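PDB 6DKU: VP35 from Myotis lucifugus, which is a bat-genome homolog of filoviral VP35 that probably antagonises interferon responses, represented here by its interferon inhibitory domain. Local coordinates for residues G22-T25 and A26-L30; I66-T69 and Q70-Y74. The protein carries 1 engineered substitution. All blocks are in the same frame, centred on the assembly; numbering follows the deposited sequence.

Overall arrangement
From the N terminus, helix 9-18 is followed by a loop whose end, 22-25, runs directly into helix 26-37; contact 1 is the local turn at that junction. Helix 41-56 intervenes before helix 61-71, and contact 2 lies where this last helix ends and the short helix 73-76 begins. The two contacts are in series, neither nested nor crossed, with centres about 18 Å apart. Their helices nevertheless pack together: Phe27 CE1 lies 3.6 Å from Ile66 CD1, and Leu30 CD1 lies 3.7 Å from Thr69 CG2. Contact 1 also reaches strand 113-119 through Glu29 and Tyr115, whereas contact 2 joins helix 61-71 to helix 41-56 through Glu54 and His50.

Contact 1 of 2, residues G22-T25 and A26-L30; sequences GPRT and AFHEL
The imidazole of His28 has Arg24 CA over one face, a CH-pi contact with 3.9 Å from that carbon to the ring centroid and an offset toward the rim. Thr25 C lies at the ring's edge, while Pro23 O comes obliquely to within 3.4 Å of His28 CE1. The ring of Phe27 meets Thr25 OG1 at its edge, and the guanidinium of Arg24 takes the Glu29 carboxylate at its edge. This last grip is side-on and uses two nitrogens: Arg24 NE gives a bond of 2.6 Å to Glu29 OE2, and Arg24 NH2 one of 3.0 Å to Glu29 OE1. Both acceptors lie close to the guanidinium plane, but the two flat groups are turned 46° apart, and each oxygen is approached from above the carboxylate plane. Arg24 can span the distance because its chain is extended from CG to NE with CG anti to the backbone N (chi1 170°), whereas Glu29 bends at chi2 to meet it. Glu29 OE2 is also hydrogen-bonded to Tyr95 OH, in the loop before strand 100-101, and Glu29 OE1 to Tyr115 OH of strand 113-119; both would probably help to stabilise the negative charge. In the backbone, Thr25 O accepts a weak bond of 3.4 Å from Glu29 N. Thr25 OG1 stands between its own backbone N and carbonyl carbon, placing it 3.3 Å from Phe27 N, and the nearly straight bond (166°) satisfies an amide of the first turn. Together they make a threonine N-cap, with a salt bridge across the loop-to-helix junction that also links the start of helix 26-37 to strand 113-119 through Tyr115.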
loop_
_atom_site.group_PDB
_atom_site.type_symbol
_atom_site.label_atom_id
_atom_site.label_comp_id
_atom_site.label_asym_id
_atom_site.label_seq_id
_atom_site.Cartn_x
_atom_site.Cartn_y
_atom_site.Cartn_z
ATOM N N GLY A 22 -2.600 13.754 -9.673
ATOM C CA GLY A 22 -4.030 13.581 -9.684
ATOM C C GLY A 22 -4.616 13.457 -8.295
ATOM O O GLY A 22 -3.930 13.650 -7.284
ATOM N N PRO A 23 -5.908 13.136 -8.221
ATOM C CA PRO A 23 -6.539 12.928 -6.917
ATOM C C PRO A 23 -5.952 11.713 -6.223
ATOM O O PRO A 23 -5.325 10.849 -6.841
ATOM C CB PRO A 23 -8.015 12.712 -7.264
ATOM C CG PRO A 23 -7.997 12.208 -8.660
ATOM C CD PRO A 23 -6.848 12.904 -9.329
ATOM N N ARG A 24 -6.163 11.656 -4.913
ATOM C CA ARG A 24 -5.638 10.543 -4.136
ATOM C C ARG A 24 -6.382 9.276 -4.526
ATOM O O ARG A 24 -7.614 9.267 -4.584
ATOM C CB ARG A 24 -5.766 10.827 -2.641
ATOM C CG ARG A 24 -5.480 9.631 -1.754
ATOM C CD ARG A 24 -5.984 9.838 -0.340
ATOM N NE ARG A 24 -5.381 8.879 0.578
ATOM C CZ ARG A 24 -4.514 9.191 1.535
ATOM N NH1 ARG A 24 -4.140 10.446 1.714
ATOM N NH2 ARG A 24 -4.024 8.245 2.320
ATOM N N THR A 25 -5.630 8.220 -4.856
ATOM C CA THR A 25 -6.223 6.945 -5.258
ATOM C C THR A 25 -5.612 5.787 -4.484
ATOM O O THR A 25 -4.812 5.990 -3.564
ATOM C CB THR A 25 -6.038 6.677 -6.760
ATOM O OG1 THR A 25 -4.666 6.360 -7.031
ATOM C CG2 THR A 25 -6.454 7.873 -7.595
ATOM N N ALA A 26 -5.958 4.559 -4.874
ATOM C CA ALA A 26 -5.421 3.400 -4.179
ATOM C C ALA A 26 -3.915 3.245 -4.338
ATOM O O ALA A 26 -3.327 2.430 -3.627
ATOM C CB ALA A 26 -6.110 2.125 -4.661
ATOM N N PHE A 27 -3.273 3.972 -5.258
ATOM C CA PHE A 27 -1.818 3.866 -5.339
ATOM C C PHE A 27 -1.165 4.577 -4.162
ATOM O O PHE A 27 -0.232 4.043 -3.546
ATOM C CB PHE A 27 -1.311 4.418 -6.674
ATOM C CG PHE A 27 -1.493 3.470 -7.835
ATOM C CD1 PHE A 27 -0.606 2.424 -8.047
ATOM C CD2 PHE A 27 -2.562 3.620 -8.712
ATOM C CE1 PHE A 27 -0.775 1.546 -9.115
ATOM C CE2 PHE A 27 -2.738 2.748 -9.784
ATOM C CZ PHE A 27 -1.844 1.708 -9.981
ATOM N N HIS A 28 -1.655 5.776 -3.824
ATOM C CA HIS A 28 -1.212 6.453 -2.609
ATOM C C HIS A 28 -1.398 5.553 -1.396
ATOM O O HIS A 28 -0.499 5.421 -0.553
ATOM C CB HIS A 28 -1.993 7.755 -2.414
ATOM C CG HIS A 28 -1.934 8.688 -3.580
ATOM N ND1 HIS A 28 -2.718 8.526 -4.703
ATOM C CD2 HIS A 28 -1.199 9.805 -3.790
ATOM C CE1 HIS A 28 -2.462 9.502 -5.556
ATOM N NE2 HIS A 28 -1.541 10.288 -5.027
ATOM N N GLU A 29 -2.568 4.914 -1.305
ATOM C CA GLU A 29 -2.834 3.995 -0.212
ATOM C C GLU A 29 -1.894 2.800 -0.239
ATOM O O GLU A 29 -1.509 2.308 0.822
ATOM C CB GLU A 29 -4.286 3.523 -0.253
ATOM C CG GLU A 29 -5.281 4.609 -0.591
ATOM C CD GLU A 29 -5.509 5.586 0.546
ATOM O OE1 GLU A 29 -4.829 5.462 1.592
ATOM O OE2 GLU A 29 -6.375 6.480 0.391
ATOM N N LEU A 30 -1.515 2.315 -1.420
ATOM C CA LEU A 30 -0.574 1.201 -1.469
ATOM C C LEU A 30 0.789 1.621 -0.941
ATOM O O LEU A 30 1.445 0.861 -0.218
ATOM C CB LEU A 30 -0.456 0.663 -2.893
ATOM C CG LEU A 30 0.457 -0.552 -3.062
ATOM C CD1 LEU A 30 0.158 -1.625 -2.020
ATOM C CD2 LEU A 30 0.313 -1.123 -4.457
#

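Contact 2 of 2, residues I66-T69 and Q70-Y74; sequences ISIT and QRCEY
Arg71 N donates to Ser67 O at 2.8 Å (154°), the clearest i to i+4 bond between these segments. Gln70 N has only weak bonds, to Ile66 O and Ser67 O, while Arg71 N to Ser67 O and Cys72 N to Ile68 O, the latter at 3.2 Å, keep the i to i+4 pattern up to the end of helix 61-71. Cys72 itself leaves helical geometry, its psi of 118° swinging the chain aside, and takes the N-cap position of helix 73-76. Its side chain stays against the preceding turn, with SG 4.0 Å from Ile68 CG2, a branch that stands anti to its own backbone N. On another side of the helix, Gln70 bends at chi2 and brings its amide back over the preceding residue, where NE2 donates to Thr69 OG1 at 3.2 Å (155°), the oxygen lying slightly out of the amide plane. The same nitrogen also donates to Gly110 O, so two acceptors limit the rotation of the amide. Arg71 runs back alongside Ser67; Arg71 NE is 3.8 Å from Ser67 OG, obliquely placed beside the guanidinium. Ser67 OG is hydrogen-bonded to His50 NE2 and also to Glu54 OE2, and Glu54 OE2 forms a salt bridge with Arg71 NH1 as well. The chemistry implies a small polar network in which one carboxylate is shared by two residues a turn apart, linking the last turn of helix 61-71 to helix 41-56; the arginine and the serine would probably stabilise its negative charge.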
loop_
_atom_site.group_PDB
_atom_site.type_symbol
_atom_site.label_atom_id
_atom_site.label_comp_id
_atom_site.label_asym_id
_atom_site.label_seq_id
_atom_site.Cartn_x
_atom_site.Cartn_y
_atom_site.Cartn_z
ATOM N N ILE A 66 3.373 -1.165 -7.651
ATOM C CA ILE A 66 2.844 -2.532 -7.694
ATOM C C ILE A 66 3.981 -3.555 -7.700
ATOM O O ILE A 66 3.873 -4.652 -7.121
ATOM C CB ILE A 66 1.915 -2.687 -8.919
ATOM C CG1 ILE A 66 0.575 -1.979 -8.673
ATOM C CG2 ILE A 66 1.690 -4.150 -9.249
ATOM C CD1 ILE A 66 -0.366 -1.986 -9.870
ATOM N N SER A 67 5.102 -3.192 -8.321
ATOM C CA SER A 67 6.227 -4.098 -8.476
ATOM C C SER A 67 6.862 -4.417 -7.137
ATOM O O SER A 67 7.441 -5.497 -6.980
ATOM C CB SER A 67 7.256 -3.489 -9.432
ATOM O OG SER A 67 8.480 -4.206 -9.421
ATOM N N ILE A 68 6.774 -3.503 -6.163
ATOM C CA ILE A 68 7.261 -3.833 -4.824
ATOM C C ILE A 68 6.434 -4.962 -4.227
ATOM O O ILE A 68 6.977 -5.913 -3.656
ATOM C CB ILE A 68 7.269 -2.597 -3.903
ATOM C CG1 ILE A 68 7.916 -1.364 -4.556
ATOM C CG2 ILE A 68 7.933 -2.919 -2.571
ATOM C CD1 ILE A 68 7.573 -0.080 -3.765
ATOM N N THR A 69 5.107 -4.865 -4.343
ATOM C CA THR A 69 4.253 -5.943 -3.843
ATOM C C THR A 69 4.509 -7.256 -4.578
ATOM O O THR A 69 4.251 -8.340 -4.034
ATOM C CB THR A 69 2.776 -5.566 -3.963
ATOM O OG1 THR A 69 2.437 -5.489 -5.346
ATOM C CG2 THR A 69 2.526 -4.222 -3.310
ATOM N N GLN A 70 5.017 -7.189 -5.806
ATOM C CA GLN A 70 5.213 -8.438 -6.537
ATOM C C GLN A 70 6.604 -9.049 -6.365
ATOM O O GLN A 70 6.726 -10.269 -6.216
ATOM C CB GLN A 70 4.922 -8.219 -8.023
ATOM C CG GLN A 70 3.445 -7.996 -8.307
ATOM C CD GLN A 70 2.569 -8.951 -7.531
ATOM O OE1 GLN A 70 2.595 -10.158 -7.763
ATOM N NE2 GLN A 70 1.798 -8.417 -6.593
ATOM N N ARG A 71 7.656 -8.235 -6.368
ATOM C CA ARG A 71 9.024 -8.727 -6.468
ATOM C C ARG A 71 9.810 -8.695 -5.165
ATOM O O ARG A 71 10.691 -9.534 -4.979
ATOM C CB ARG A 71 9.787 -7.928 -7.529
ATOM C CG ARG A 71 9.413 -8.284 -8.954
ATOM C CD ARG A 71 10.618 -8.131 -9.858
ATOM N NE ARG A 71 10.383 -7.144 -10.906
ATOM C CZ ARG A 71 11.315 -6.718 -11.753
ATOM N NH1 ARG A 71 11.013 -5.818 -12.682
ATOM N NH2 ARG A 71 12.553 -7.189 -11.667
ATOM N N CYS A 72 9.533 -7.754 -4.265
ATOM C CA CYS A 72 10.195 -7.726 -2.965
ATOM C C CYS A 72 9.545 -8.767 -2.066
ATOM O O CYS A 72 8.354 -8.665 -1.748
ATOM C CB CYS A 72 10.110 -6.335 -2.347
ATOM S SG CYS A 72 11.228 -5.133 -3.123
ATOM N N GLU A 73 10.335 -9.759 -1.645
ATOM C CA GLU A 73 9.766 -10.983 -1.090
ATOM C C GLU A 73 9.051 -10.751 0.236
ATOM O O GLU A 73 8.037 -11.407 0.508
ATOM C CB GLU A 73 10.857 -12.040 -0.927
ATOM C CG GLU A 73 10.320 -13.461 -0.907
ATOM C CD GLU A 73 9.223 -13.690 -1.943
ATOM O OE1 GLU A 73 9.426 -13.368 -3.136
ATOM O OE2 GLU A 73 8.146 -14.188 -1.554
ATOM N N TYR A 74 9.545 -9.835 1.071
ATOM C CA TYR A 74 8.871 -9.586 2.340
ATOM C C TYR A 74 7.477 -9.005 2.114
ATOM O O TYR A 74 6.470 -9.602 2.509
ATOM C CB TYR A 74 9.696 -8.656 3.225
ATOM C CG TYR A 74 8.905 -8.233 4.435
ATOM C CD1 TYR A 74 8.513 -9.163 5.392
ATOM C CD2 TYR A 74 8.480 -6.923 4.584
ATOM C CE1 TYR A 74 7.763 -8.785 6.495
ATOM C CE2 TYR A 74 7.731 -6.535 5.674
ATOM C CZ TYR A 74 7.372 -7.466 6.627
ATOM O OH TYR A 74 6.620 -7.063 7.712
#